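PDB 6FFL: Maltose/maltodextrin transport permease homologue from Bdellovibrio bacteriovorus HD100, which binds maltotriose in the solute-binding domain described here and, as part of a longer ABC transporter subunit, probably serves maltose and maltodextrin uptake. Local coordinates for residues Lys130-Leu135 and Ile256-Lys261; Ile250-Met255 and Ile334-Thr339; Leu138-Thr143 and Asp205-Ile210. All blocks are in the same frame, centred on the assembly; numbering follows the deposited sequence.

Overall arrangement
All three contacts lie on the same side of the chain's centre, around the four-stranded sheet of the solute-binding domain. Contacts 1 and 3 share helix 132-142, contact 1 at its beginning and contact 3 near its far end, with centres about 15 Å apart. Contacts 1 and 2 share one continuous run of chain, 250-261, which leaves edge strand 248-251; their centres are about 12 Å apart, and backbone bonds from M255 to K130 and S132 link them. Contacts 2 and 3 do not touch. Along the sequence, both segments of contact 3 fall between those of contact 1, whose second segment precedes 334-339. The loop leaving strand 248-251 is thus held both to the start of helix 132-142 and to the end of helix 328-335.

Contact 1 (Lys130-Leu135 and Ile256-Lys261); sequences KNSQEL and ISETGK
S132 OG accepts from the amide of S257, and S257 OG accepts from the amide of Q133, at the N-terminus of helix 132-142, where N131 holds the N-cap position and the loop 256-261 of this solute-binding domain closes over the first turn. Serine suits both places, because its short hydroxyl stays close to the main chain and can accept from a neighbouring amide. S132 turns OG between its own backbone N and carbonyl carbon (chi1 64°). There S132 OG lies 2.9 Å from S257 N, with an N-H...O angle of 177°, practically straight. The hydroxyl of S257, beside its own backbone N (chi1 -76°), accepts in turn from the helix amide, Q133 N to S257 OG being 3.2 Å. A first-turn N-H, which has no helical carbonyl to meet, therefore finds its acceptor in the loop.

N131 deals with the next amide. Asparagine is a good N-cap since its carbonyl oxygen folds back over the helix start, and E134 N reaches N131 OD1 at 2.8 Å, nearly along the C=O axis. E134 is held in turn by K130: K130 N meets its OE1 from above the carboxylate plane, while K130 NZ forms a salt bridge to its OE2 on the syn side. A platinum(II) ion lies about 4 Å from the N131 side chain.

Next to S132, I256 directs CB away from the helix, yet its CD1 methyl touches S132 CB at 4.2 Å; the side chain also packs on F170 and F174. Backbone bonds from K130 and S132 to M255 hold the two segments in place. At the outer margin E258 bends at chi2, and a water bridges the gap, 2.6 Å from S132 OG and donating to E258 OE1 at 2.8 Å.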
ATOM      1  N   LYS A 130      15.480   2.958  16.838  1.00 16.33           N
ATOM      2  CA  LYS A 130      16.037   3.558  15.629  1.00 15.31           C
ATOM      3  C   LYS A 130      16.804   2.563  14.767  1.00 19.97           C
ATOM      4  O   LYS A 130      17.113   2.874  13.611  1.00 18.78           O
ATOM      5  CB  LYS A 130      16.948   4.745  15.985  1.00 22.19           C
ATOM      6  CG  LYS A 130      18.105   4.418  16.916  1.00 36.47           C
ATOM      7  CD  LYS A 130      18.806   5.693  17.377  1.00 44.77           C
ATOM      8  CE  LYS A 130      20.022   5.390  18.245  1.00 46.54           C
ATOM      9  NZ  LYS A 130      19.645   5.252  19.680  1.00 39.96           N
ATOM     10  N   ASN A 131      17.116   1.380  15.287  1.00 13.70           N
ATOM     11  CA  ASN A 131      17.767   0.358  14.479  1.00 12.35           C
ATOM     12  C   ASN A 131      17.251  -1.017  14.878  1.00 14.51           C
ATOM     13  O   ASN A 131      16.537  -1.179  15.870  1.00 14.92           O
ATOM     14  CB  ASN A 131      19.297   0.413  14.604  1.00 16.20           C
ATOM     15  CG  ASN A 131      19.770   0.252  16.023  1.00 17.94           C
ATOM     16  OD1 ASN A 131      19.465  -0.735  16.680  1.00 19.32           O
ATOM     17  ND2 ASN A 131      20.560   1.216  16.496  1.00 27.04           N
ATOM     18  N   SER A 132      17.649  -2.017  14.090  1.00 15.73           N
ATOM     19  CA  SER A 132      17.099  -3.361  14.245  1.00 14.07           C
ATOM     20  C   SER A 132      17.555  -4.019  15.542  1.00 18.99           C
ATOM     21  O   SER A 132      16.811  -4.824  16.124  1.00 14.84           O
ATOM     22  CB  SER A 132      17.485  -4.214  13.025  1.00 15.62           C
ATOM     23  OG  SER A 132      18.896  -4.390  12.939  1.00 17.15           O
ATOM     24  N   GLN A 133      18.762  -3.705  16.020  1.00 17.11           N
ATOM     25  CA  GLN A 133      19.168  -4.266  17.303  1.00 18.32           C
ATOM     26  C   GLN A 133      18.277  -3.742  18.422  1.00 18.37           C
ATOM     27  O   GLN A 133      17.827  -4.514  19.276  1.00 19.60           O
ATOM     28  CB  GLN A 133      20.645  -3.970  17.581  1.00 18.38           C
ATOM     29  CG  GLN A 133      21.051  -4.271  19.024  1.00 28.33           C
ATOM     30  CD  GLN A 133      22.532  -4.064  19.302  1.00 47.74           C
ATOM     31  OE1 GLN A 133      23.303  -3.700  18.413  1.00 44.65           O
ATOM     32  NE2 GLN A 133      22.937  -4.312  20.546  1.00 58.76           N
ATOM     33  N   GLU A 134      17.998  -2.436  18.415  1.00 17.25           N
ATOM     34  CA  GLU A 134      17.061  -1.858  19.375  1.00 17.04           C
ATOM     35  C   GLU A 134      15.664  -2.432  19.197  1.00 17.59           C
ATOM     36  O   GLU A 134      14.955  -2.682  20.179  1.00 19.17           O
ATOM     37  CB  GLU A 134      17.011  -0.337  19.215  1.00 18.35           C
ATOM     38  CG  GLU A 134      18.242   0.386  19.737  1.00 18.30           C
ATOM     39  CD  GLU A 134      18.118   1.897  19.624  1.00 27.02           C
ATOM     40  OE1 GLU A 134      17.020   2.388  19.267  1.00 26.17           O
ATOM     41  OE2 GLU A 134      19.118   2.591  19.902  1.00 26.38           O
ATOM     42  N   LEU A 135      15.239  -2.613  17.947  1.00 14.15           N
ATOM     43  CA  LEU A 135      13.914  -3.171  17.690  1.00 14.81           C
ATOM     44  C   LEU A 135      13.769  -4.550  18.317  1.00 15.02           C
ATOM     45  O   LEU A 135      12.742  -4.860  18.937  1.00 18.40           O
ATOM     46  CB  LEU A 135      13.667  -3.234  16.184  1.00 15.11           C
ATOM     47  CG  LEU A 135      12.431  -4.010  15.730  1.00 16.75           C
ATOM     48  CD1 LEU A 135      11.210  -3.196  16.068  1.00 16.65           C
ATOM     49  CD2 LEU A 135      12.511  -4.267  14.227  1.00 18.13           C
ATOM     50  N   ILE A 256      18.701  -1.247   9.532  1.00 12.53           N
ATOM     51  CA  ILE A 256      19.315  -2.546   9.790  1.00 11.83           C
ATOM     52  C   ILE A 256      20.701  -2.335  10.380  1.00 14.16           C
ATOM     53  O   ILE A 256      21.573  -1.732   9.745  1.00 13.07           O
ATOM     54  CB  ILE A 256      19.378  -3.382   8.508  1.00 12.02           C
ATOM     55  CG1 ILE A 256      17.965  -3.518   7.934  1.00 13.61           C
ATOM     56  CG2 ILE A 256      20.103  -4.716   8.758  1.00 14.62           C
ATOM     57  CD1 ILE A 256      17.005  -4.224   8.896  1.00 16.20           C
ATOM     58  N   SER A 257      20.911  -2.840  11.603  1.00 13.35           N
ATOM     59  CA  SER A 257      22.166  -2.575  12.305  1.00 13.43           C
ATOM     60  C   SER A 257      23.376  -3.073  11.519  1.00 14.20           C
ATOM     61  O   SER A 257      24.414  -2.402  11.479  1.00 14.88           O
ATOM     62  CB  SER A 257      22.141  -3.229  13.687  1.00 13.52           C
ATOM     63  OG  SER A 257      21.331  -2.474  14.569  1.00 15.82           O
ATOM     64  N   GLU A 258      23.261  -4.245  10.888  1.00 14.25           N
ATOM     65  CA  GLU A 258      24.398  -4.860  10.207  1.00 17.21           C
ATOM     66  C   GLU A 258      24.829  -4.105   8.956  1.00 16.46           C
ATOM     67  O   GLU A 258      25.987  -4.236   8.533  1.00 16.49           O
ATOM     68  CB  GLU A 258      24.052  -6.307   9.824  1.00 20.39           C
ATOM     69  CG  GLU A 258      24.094  -7.301  10.984  1.00 25.78           C
ATOM     70  CD  GLU A 258      22.871  -7.245  11.913  1.00 34.17           C
ATOM     71  OE1 GLU A 258      21.858  -6.577  11.589  1.00 22.63           O
ATOM     72  OE2 GLU A 258      22.927  -7.904  12.978  1.00 34.33           O
ATOM     73  N   THR A 259      23.934  -3.327   8.348  1.00 17.20           N
ATOM     74  CA  THR A 259      24.227  -2.685   7.074  1.00 16.80           C
ATOM     75  C   THR A 259      24.226  -1.168   7.139  1.00 15.22           C
ATOM     76  O   THR A 259      24.750  -0.529   6.222  1.00 17.07           O
ATOM     77  CB  THR A 259      23.209  -3.125   6.003  1.00 16.98           C
ATOM     78  OG1 THR A 259      21.964  -2.450   6.227  1.00 14.99           O
ATOM     79  CG2 THR A 259      22.970  -4.650   6.067  1.00 16.21           C
ATOM     80  N   GLY A 260      23.685  -0.574   8.201  1.00 14.66           N
ATOM     81  CA  GLY A 260      23.591   0.866   8.262  1.00 16.00           C
ATOM     82  C   GLY A 260      22.577   1.474   7.326  1.00 17.71           C
ATOM     83  O   GLY A 260      22.610   2.688   7.108  1.00 16.53           O
ATOM     84  N   LYS A 261      21.669   0.675   6.771  1.00 13.54           N
ATOM     85  CA  LYS A 261      20.723   1.151   5.771  1.00 13.13           C
ATOM     86  C   LYS A 261      19.308   1.148   6.324  1.00 13.84           C
ATOM     87  O   LYS A 261      18.889   0.198   6.990  1.00 14.29           O
ATOM     88  CB  LYS A 261      20.769   0.298   4.497  1.00 18.99           C
ATOM     89  CG  LYS A 261      22.170   0.026   3.963  1.00 21.76           C
ATOM     90  CD  LYS A 261      22.861   1.294   3.509  1.00 28.32           C
ATOM     91  CE  LYS A 261      24.329   1.026   3.132  1.00 36.17           C
ATOM     92  NZ  LYS A 261      25.325   1.268   4.245  1.00 28.71           N
TER
HETATM   93  O   HOH W   1      19.762  -6.818  13.412  1.00 24.03           O

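Contact 2 (Ile250-Met255 and Ile334-Thr339); sequences IARIPM and IMEVGT
R252 runs past I334 and ends against V337 and E336, with its chain stretched out from CG to NE. From CB, a chi1 of -67° places CG beside the backbone N and anti to the carbonyl carbon; CG then lies 4.0 Å from I334 CG1, the two side chains running antiparallel alongside each other. CD and then NE follow along V337 CG2, with NE at 3.9 Å from it. The guanidinium carbon CZ sits 3.6 Å from V337 CG1, a methyl that rests over one face of the flat group, offset toward its rim. Arginine suits this path because its long aliphatic stem packs on isoleucine and valine while its guanidinium reaches the carboxylates of D333 and E336.

At the tip, R252 NH2 meets E336 OE2 at 3.1 Å. The carboxylate approaches at the guanidinium edge, but the two planes stand 79° apart and the hydrogen bond of this salt bridge is weak. The stronger partner of NH2 is D333, and W262 adds a cation-pi contact.

I334 CD1 also reaches 4.0 Å from I250 CD1; both residues are buried and touch M117 of strand 116-121. After helix 328-335 a type I turn, M335-G338, leads to strand 339-340 of the larger sheet, while 250-255 leaves the four-stranded one. The contact thus lies where chain passes between two sheets, consistent with the two-lobed fold of periplasmic-type solute-binding proteins.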
ATOM      1  N   ILE A 250       4.500   7.234  15.049  1.00 14.50           N
ATOM      2  CA  ILE A 250       5.004   6.631  13.819  1.00 11.72           C
ATOM      3  C   ILE A 250       6.490   6.938  13.701  1.00 13.84           C
ATOM      4  O   ILE A 250       6.985   7.911  14.279  1.00 15.02           O
ATOM      5  CB  ILE A 250       4.251   7.104  12.552  1.00 11.64           C
ATOM      6  CG1 ILE A 250       4.436   8.605  12.307  1.00 16.15           C
ATOM      7  CG2 ILE A 250       2.763   6.751  12.624  1.00 17.27           C
ATOM      8  CD1 ILE A 250       3.880   9.042  10.924  1.00 16.78           C
ATOM      9  N   ALA A 251       7.203   6.079  12.971  1.00 12.76           N
ATOM     10  CA  ALA A 251       8.645   6.221  12.808  1.00 14.15           C
ATOM     11  C   ALA A 251       9.075   5.438  11.579  1.00 10.86           C
ATOM     12  O   ALA A 251       8.342   4.588  11.072  1.00 13.35           O
ATOM     13  CB  ALA A 251       9.414   5.717  14.039  1.00 16.91           C
ATOM     14  N   ARG A 252      10.292   5.716  11.114  1.00 11.40           N
ATOM     15  CA  ARG A 252      10.881   4.860  10.090  1.00 11.80           C
ATOM     16  C   ARG A 252      10.940   3.412  10.564  1.00 14.92           C
ATOM     17  O   ARG A 252      11.210   3.146  11.741  1.00 15.03           O
ATOM     18  CB  ARG A 252      12.300   5.340   9.761  1.00 12.49           C
ATOM     19  CG  ARG A 252      12.362   6.689   9.089  1.00 13.87           C
ATOM     20  CD  ARG A 252      13.794   7.095   8.791  1.00 13.23           C
ATOM     21  NE  ARG A 252      13.821   8.331   8.021  1.00 15.81           N
ATOM     22  CZ  ARG A 252      14.928   8.934   7.605  1.00 21.92           C
ATOM     23  NH1 ARG A 252      16.111   8.405   7.877  1.00 22.69           N
ATOM     24  NH2 ARG A 252      14.845  10.064   6.905  1.00 20.98           N
ATOM     25  N   ILE A 253      10.723   2.471   9.643  1.00 11.39           N
ATOM     26  CA  ILE A 253      11.107   1.084   9.931  1.00 10.04           C
ATOM     27  C   ILE A 253      12.587   1.140  10.291  1.00 11.96           C
ATOM     28  O   ILE A 253      13.372   1.764   9.565  1.00 11.83           O
ATOM     29  CB  ILE A 253      10.840   0.145   8.743  1.00 10.70           C
ATOM     30  CG1 ILE A 253       9.339   0.061   8.453  1.00 12.52           C
ATOM     31  CG2 ILE A 253      11.402  -1.247   9.014  1.00 14.01           C
ATOM     32  CD1 ILE A 253       9.022  -0.568   7.074  1.00 11.97           C
ATOM     33  N   PRO A 254      13.004   0.556  11.414  1.00 14.00           N
ATOM     34  CA  PRO A 254      14.351   0.834  11.933  1.00 13.91           C
ATOM     35  C   PRO A 254      15.464   0.397  10.984  1.00 13.74           C
ATOM     36  O   PRO A 254      15.358  -0.606  10.267  1.00 13.34           O
ATOM     37  CB  PRO A 254      14.391   0.040  13.242  1.00 11.81           C
ATOM     38  CG  PRO A 254      12.976   0.019  13.695  1.00 11.08           C
ATOM     39  CD  PRO A 254      12.152  -0.109  12.418  1.00 12.56           C
ATOM     40  N   MET A 255      16.546   1.168  11.007  1.00 13.51           N
ATOM     41  CA  MET A 255      17.730   0.873  10.208  1.00 12.12           C
ATOM     42  C   MET A 255      18.286  -0.505  10.556  1.00 15.25           C
ATOM     43  O   MET A 255      18.328  -0.908  11.720  1.00 14.91           O
ATOM     44  CB  MET A 255      18.776   1.963  10.459  1.00 17.14           C
ATOM     45  CG  MET A 255      20.193   1.689   9.971  1.00 17.45           C
ATOM     46  SD  MET A 255      21.360   2.961  10.557  1.00 19.63           S
ATOM     47  CE  MET A 255      20.793   4.361   9.603  1.00 22.14           C
ATOM     48  N   ILE A 334       9.736   9.804   6.786  1.00 16.88           N
ATOM     49  CA  ILE A 334       9.693   8.385   6.452  1.00 16.45           C
ATOM     50  C   ILE A 334       9.776   8.194   4.945  1.00 20.93           C
ATOM     51  O   ILE A 334      10.530   7.347   4.451  1.00 19.17           O
ATOM     52  CB  ILE A 334       8.418   7.745   7.036  1.00 16.05           C
ATOM     53  CG1 ILE A 334       8.494   7.705   8.563  1.00 16.75           C
ATOM     54  CG2 ILE A 334       8.178   6.336   6.450  1.00 14.36           C
ATOM     55  CD1 ILE A 334       7.145   7.519   9.236  1.00 18.36           C
ATOM     56  N   MET A 335       9.013   8.989   4.189  1.00 15.93           N
ATOM     57  CA  MET A 335       9.025   8.891   2.737  1.00 15.76           C
ATOM     58  C   MET A 335      10.356   9.318   2.133  1.00 16.69           C
ATOM     59  O   MET A 335      10.671   8.918   1.003  1.00 17.60           O
ATOM     60  CB  MET A 335       7.882   9.730   2.159  1.00 13.83           C
ATOM     61  CG  MET A 335       6.488   9.121   2.387  1.00 16.38           C
ATOM     62  SD  MET A 335       5.171  10.041   1.557  1.00 19.78           S
ATOM     63  CE  MET A 335       5.046  11.496   2.610  1.00 19.91           C
ATOM     64  N   GLU A 336      11.144  10.108   2.863  1.00 19.22           N
ATOM     65  CA  GLU A 336      12.411  10.620   2.358  1.00 21.23           C
ATOM     66  C   GLU A 336      13.388   9.496   2.026  1.00 22.27           C
ATOM     67  O   GLU A 336      14.210   9.632   1.113  1.00 19.18           O
ATOM     68  CB  GLU A 336      12.997  11.572   3.403  1.00 23.14           C
ATOM     69  CG  GLU A 336      14.462  11.909   3.292  1.00 41.95           C
ATOM     70  CD  GLU A 336      14.932  12.724   4.490  1.00 57.71           C
ATOM     71  OE1 GLU A 336      14.244  13.711   4.840  1.00 52.74           O
ATOM     72  OE2 GLU A 336      15.974  12.370   5.089  1.00 65.55           O
ATOM     73  N   VAL A 337      13.328   8.381   2.749  1.00 18.74           N
ATOM     74  CA  VAL A 337      14.196   7.254   2.436  1.00 15.35           C
ATOM     75  C   VAL A 337      13.460   6.172   1.655  1.00 17.97           C
ATOM     76  O   VAL A 337      13.965   5.055   1.529  1.00 17.63           O
ATOM     77  CB  VAL A 337      14.855   6.670   3.700  1.00 18.96           C
ATOM     78  CG1 VAL A 337      15.797   7.700   4.330  1.00 24.09           C
ATOM     79  CG2 VAL A 337      13.813   6.215   4.706  1.00 17.80           C
ATOM     80  N   GLY A 338      12.283   6.481   1.119  1.00 14.61           N
ATOM     81  CA  GLY A 338      11.546   5.536   0.310  1.00 11.99           C
ATOM     82  C   GLY A 338      12.001   5.566  -1.140  1.00 15.37           C
ATOM     83  O   GLY A 338      12.871   6.342  -1.538  1.00 16.64           O
ATOM     84  N   THR A 339      11.411   4.678  -1.938  1.00 15.31           N
ATOM     85  CA  THR A 339      11.616   4.737  -3.377  1.00 21.52           C
ATOM     86  C   THR A 339      10.263   4.653  -4.070  1.00 13.22           C
ATOM     87  O   THR A 339       9.316   4.088  -3.519  1.00 15.44           O
ATOM     88  CB  THR A 339      12.534   3.609  -3.892  1.00 36.08           C
ATOM     89  OG1 THR A 339      11.855   2.357  -3.821  1.00 30.19           O
ATOM     90  CG2 THR A 339      13.831   3.524  -3.089  1.00 36.18           C
TER

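Contact 3 (Leu138-Thr143 and Asp205-Ile210); sequences LGKKMT and DQDKII
I209 points its side chain into the flank of helix 132-142 at G139, where the absence of a side chain lets the isoleucine lie almost on the helix backbone. With chi1 at 70°, CG1 lies between the backbone N and the carbonyl carbon and CG2 beside the N; I209 CG2 stands 3.6 Å from G139 C and 3.5 Å from K140 N, while CD1 comes within 4.1 Å of G139 CA. K140 crosses I209 at a slant, its CG 3.7 Å from I209 CG2, then continues fully extended beside D207. K140 CE lies 3.7 Å from D207 OD1, and the salt bridge from K140 NZ is long; K202 is the stronger partner of this carboxylate.

T143 flanks I209 from the next turn. Threonine suits the place because its hydroxyl can donate to G139 O, 2.6 Å from T143 OG1, and accept from G156 N, while its CG2 methyl packs at 3.8 Å from K208 O. K208 has positive phi and turns the chain out of helix 191-205. The loop that follows lies between that helix, which I209 touches at L203, and helix 132-142, with a backbone bond from I209 to L157 joining it to strand 157-158 at the border of the four-stranded sheet.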
ATOM      1  N   LEU A 138      13.885  -4.289  22.381  1.00 17.15           N
ATOM      2  CA  LEU A 138      12.592  -3.805  22.849  1.00 17.98           C
ATOM      3  C   LEU A 138      11.491  -4.817  22.561  1.00 20.00           C
ATOM      4  O   LEU A 138      10.628  -5.066  23.409  1.00 21.58           O
ATOM      5  CB  LEU A 138      12.273  -2.469  22.182  1.00 17.28           C
ATOM      6  CG  LEU A 138      11.032  -1.699  22.616  1.00 22.23           C
ATOM      7  CD1 LEU A 138      11.089  -1.379  24.113  1.00 23.55           C
ATOM      8  CD2 LEU A 138      10.930  -0.435  21.773  1.00 19.58           C
ATOM      9  N   GLY A 139      11.503  -5.404  21.363  1.00 15.26           N
ATOM     10  CA  GLY A 139      10.494  -6.392  21.020  1.00 15.81           C
ATOM     11  C   GLY A 139      10.471  -7.573  21.973  1.00 20.35           C
ATOM     12  O   GLY A 139       9.403  -8.089  22.304  1.00 16.35           O
ATOM     13  N   LYS A 140      11.649  -8.029  22.415  1.00 15.04           N
ATOM     14  CA  LYS A 140      11.691  -9.121  23.383  1.00 18.49           C
ATOM     15  C   LYS A 140      11.094  -8.692  24.716  1.00 21.19           C
ATOM     16  O   LYS A 140      10.360  -9.460  25.348  1.00 23.55           O
ATOM     17  CB  LYS A 140      13.129  -9.603  23.585  1.00 23.70           C
ATOM     18  CG  LYS A 140      13.741 -10.327  22.385  1.00 21.83           C
ATOM     19  CD  LYS A 140      15.173 -10.776  22.694  1.00 26.61           C
ATOM     20  CE  LYS A 140      15.819 -11.460  21.497  1.00 30.53           C
ATOM     21  NZ  LYS A 140      17.234 -11.818  21.782  1.00 36.52           N
ATOM     22  N   LYS A 141      11.399  -7.474  25.166  1.00 19.67           N
ATOM     23  CA  LYS A 141      10.847  -7.029  26.443  1.00 19.37           C
ATOM     24  C   LYS A 141       9.337  -6.855  26.363  1.00 19.10           C
ATOM     25  O   LYS A 141       8.637  -7.053  27.363  1.00 22.47           O
ATOM     26  CB  LYS A 141      11.525  -5.728  26.887  1.00 23.16           C
ATOM     27  CG  LYS A 141      12.984  -5.935  27.264  1.00 30.75           C
ATOM     28  CD  LYS A 141      13.539  -4.800  28.090  1.00 41.55           C
ATOM     29  CE  LYS A 141      13.358  -3.486  27.375  1.00 47.89           C
ATOM     30  NZ  LYS A 141      14.304  -2.454  27.874  1.00 54.11           N
ATOM     31  N   MET A 142       8.819  -6.523  25.181  1.00 17.88           N
ATOM     32  CA  MET A 142       7.399  -6.268  24.979  1.00 19.14           C
ATOM     33  C   MET A 142       6.597  -7.525  24.650  1.00 23.03           C
ATOM     34  O   MET A 142       5.368  -7.438  24.523  1.00 23.66           O
ATOM     35  CB  MET A 142       7.218  -5.247  23.854  1.00 19.26           C
ATOM     36  CG  MET A 142       7.638  -3.831  24.195  1.00 19.27           C
ATOM     37  SD  MET A 142       6.719  -3.174  25.604  1.00 31.06           S
ATOM     38  CE  MET A 142       7.802  -1.850  26.131  1.00 35.77           C
ATOM     39  N   THR A 143       7.254  -8.678  24.493  1.00 18.59           N
ATOM     40  CA  THR A 143       6.592  -9.957  24.253  1.00 19.05           C
ATOM     41  C   THR A 143       6.447 -10.657  25.598  1.00 28.76           C
ATOM     42  O   THR A 143       7.454 -11.000  26.233  1.00 30.47           O
ATOM     43  CB  THR A 143       7.400 -10.819  23.285  1.00 24.72           C
ATOM     44  OG1 THR A 143       7.668 -10.077  22.085  1.00 19.59           O
ATOM     45  CG2 THR A 143       6.632 -12.093  22.924  1.00 22.87           C
ATOM     46  N   ASP A 205      11.420 -16.979  14.685  1.00 19.60           N
ATOM     47  CA  ASP A 205      11.812 -18.273  15.235  1.00 21.60           C
ATOM     48  C   ASP A 205      12.936 -18.194  16.246  1.00 25.90           C
ATOM     49  O   ASP A 205      13.042 -19.066  17.107  1.00 31.55           O
ATOM     50  CB  ASP A 205      12.237 -19.221  14.106  1.00 23.38           C
ATOM     51  CG  ASP A 205      11.109 -19.519  13.154  1.00 28.09           C
ATOM     52  OD1 ASP A 205       9.936 -19.353  13.565  1.00 27.57           O
ATOM     53  OD2 ASP A 205      11.386 -19.926  12.006  1.00 36.89           O
ATOM     54  N   GLN A 206      13.769 -17.164  16.164  1.00 24.88           N
ATOM     55  CA  GLN A 206      14.919 -17.020  17.041  1.00 25.85           C
ATOM     56  C   GLN A 206      14.669 -15.961  18.110  1.00 25.96           C
ATOM     57  O   GLN A 206      14.708 -16.251  19.309  1.00 27.77           O
ATOM     58  CB  GLN A 206      16.143 -16.676  16.184  1.00 30.90           C
ATOM     59  CG  GLN A 206      17.450 -16.501  16.918  1.00 49.37           C
ATOM     60  CD  GLN A 206      18.606 -16.340  15.945  1.00 66.21           C
ATOM     61  OE1 GLN A 206      18.566 -16.863  14.828  1.00 67.13           O
ATOM     62  NE2 GLN A 206      19.633 -15.603  16.355  1.00 72.86           N
ATOM     63  N   ASP A 207      14.407 -14.727  17.691  1.00 24.87           N
ATOM     64  CA  ASP A 207      14.067 -13.691  18.656  1.00 23.89           C
ATOM     65  C   ASP A 207      12.661 -13.893  19.200  1.00 25.53           C
ATOM     66  O   ASP A 207      12.401 -13.565  20.362  1.00 24.09           O
ATOM     67  CB  ASP A 207      14.213 -12.314  18.017  1.00 27.09           C
ATOM     68  CG  ASP A 207      15.575 -12.116  17.378  1.00 31.84           C
ATOM     69  OD1 ASP A 207      16.583 -12.444  18.034  1.00 40.36           O
ATOM     70  OD2 ASP A 207      15.630 -11.626  16.233  1.00 33.13           O
ATOM     71  N   LYS A 208      11.754 -14.438  18.382  1.00 22.13           N
ATOM     72  CA  LYS A 208      10.382 -14.756  18.788  1.00 21.93           C
ATOM     73  C   LYS A 208       9.646 -13.514  19.286  1.00 24.21           C
ATOM     74  O   LYS A 208       8.998 -13.521  20.335  1.00 22.72           O
ATOM     75  CB  LYS A 208      10.356 -15.870  19.839  1.00 22.40           C
ATOM     76  CG  LYS A 208      11.237 -17.078  19.498  1.00 32.53           C
ATOM     77  CD  LYS A 208      11.722 -17.749  20.784  1.00 42.73           C
ATOM     78  CE  LYS A 208      11.296 -19.194  20.856  1.00 47.09           C
ATOM     79  NZ  LYS A 208      11.716 -19.938  19.644  1.00 50.03           N
ATOM     80  N   ILE A 209       9.734 -12.443  18.502  1.00 20.07           N
ATOM     81  CA  ILE A 209       9.038 -11.202  18.821  1.00 18.00           C
ATOM     82  C   ILE A 209       7.856 -10.930  17.900  1.00 16.89           C
ATOM     83  O   ILE A 209       7.121  -9.960  18.143  1.00 16.77           O
ATOM     84  CB  ILE A 209      10.000  -9.993  18.833  1.00 20.54           C
ATOM     85  CG1 ILE A 209      10.494  -9.642  17.429  1.00 20.49           C
ATOM     86  CG2 ILE A 209      11.194 -10.279  19.736  1.00 20.11           C
ATOM     87  CD1 ILE A 209      11.116  -8.246  17.375  1.00 20.58           C
ATOM     88  N   ILE A 210       7.642 -11.745  16.862  1.00 18.47           N
ATOM     89  CA  ILE A 210       6.460 -11.647  16.003  1.00 16.45           C
ATOM     90  C   ILE A 210       5.729 -12.986  16.048  1.00 19.35           C
ATOM     91  O   ILE A 210       6.363 -14.031  16.258  1.00 20.98           O
ATOM     92  CB  ILE A 210       6.827 -11.270  14.552  1.00 15.25           C
ATOM     93  CG1 ILE A 210       7.675 -12.369  13.905  1.00 16.86           C
ATOM     94  CG2 ILE A 210       7.545  -9.934  14.491  1.00 14.78           C
ATOM     95  CD1 ILE A 210       8.028 -12.091  12.442  1.00 20.90           C
TER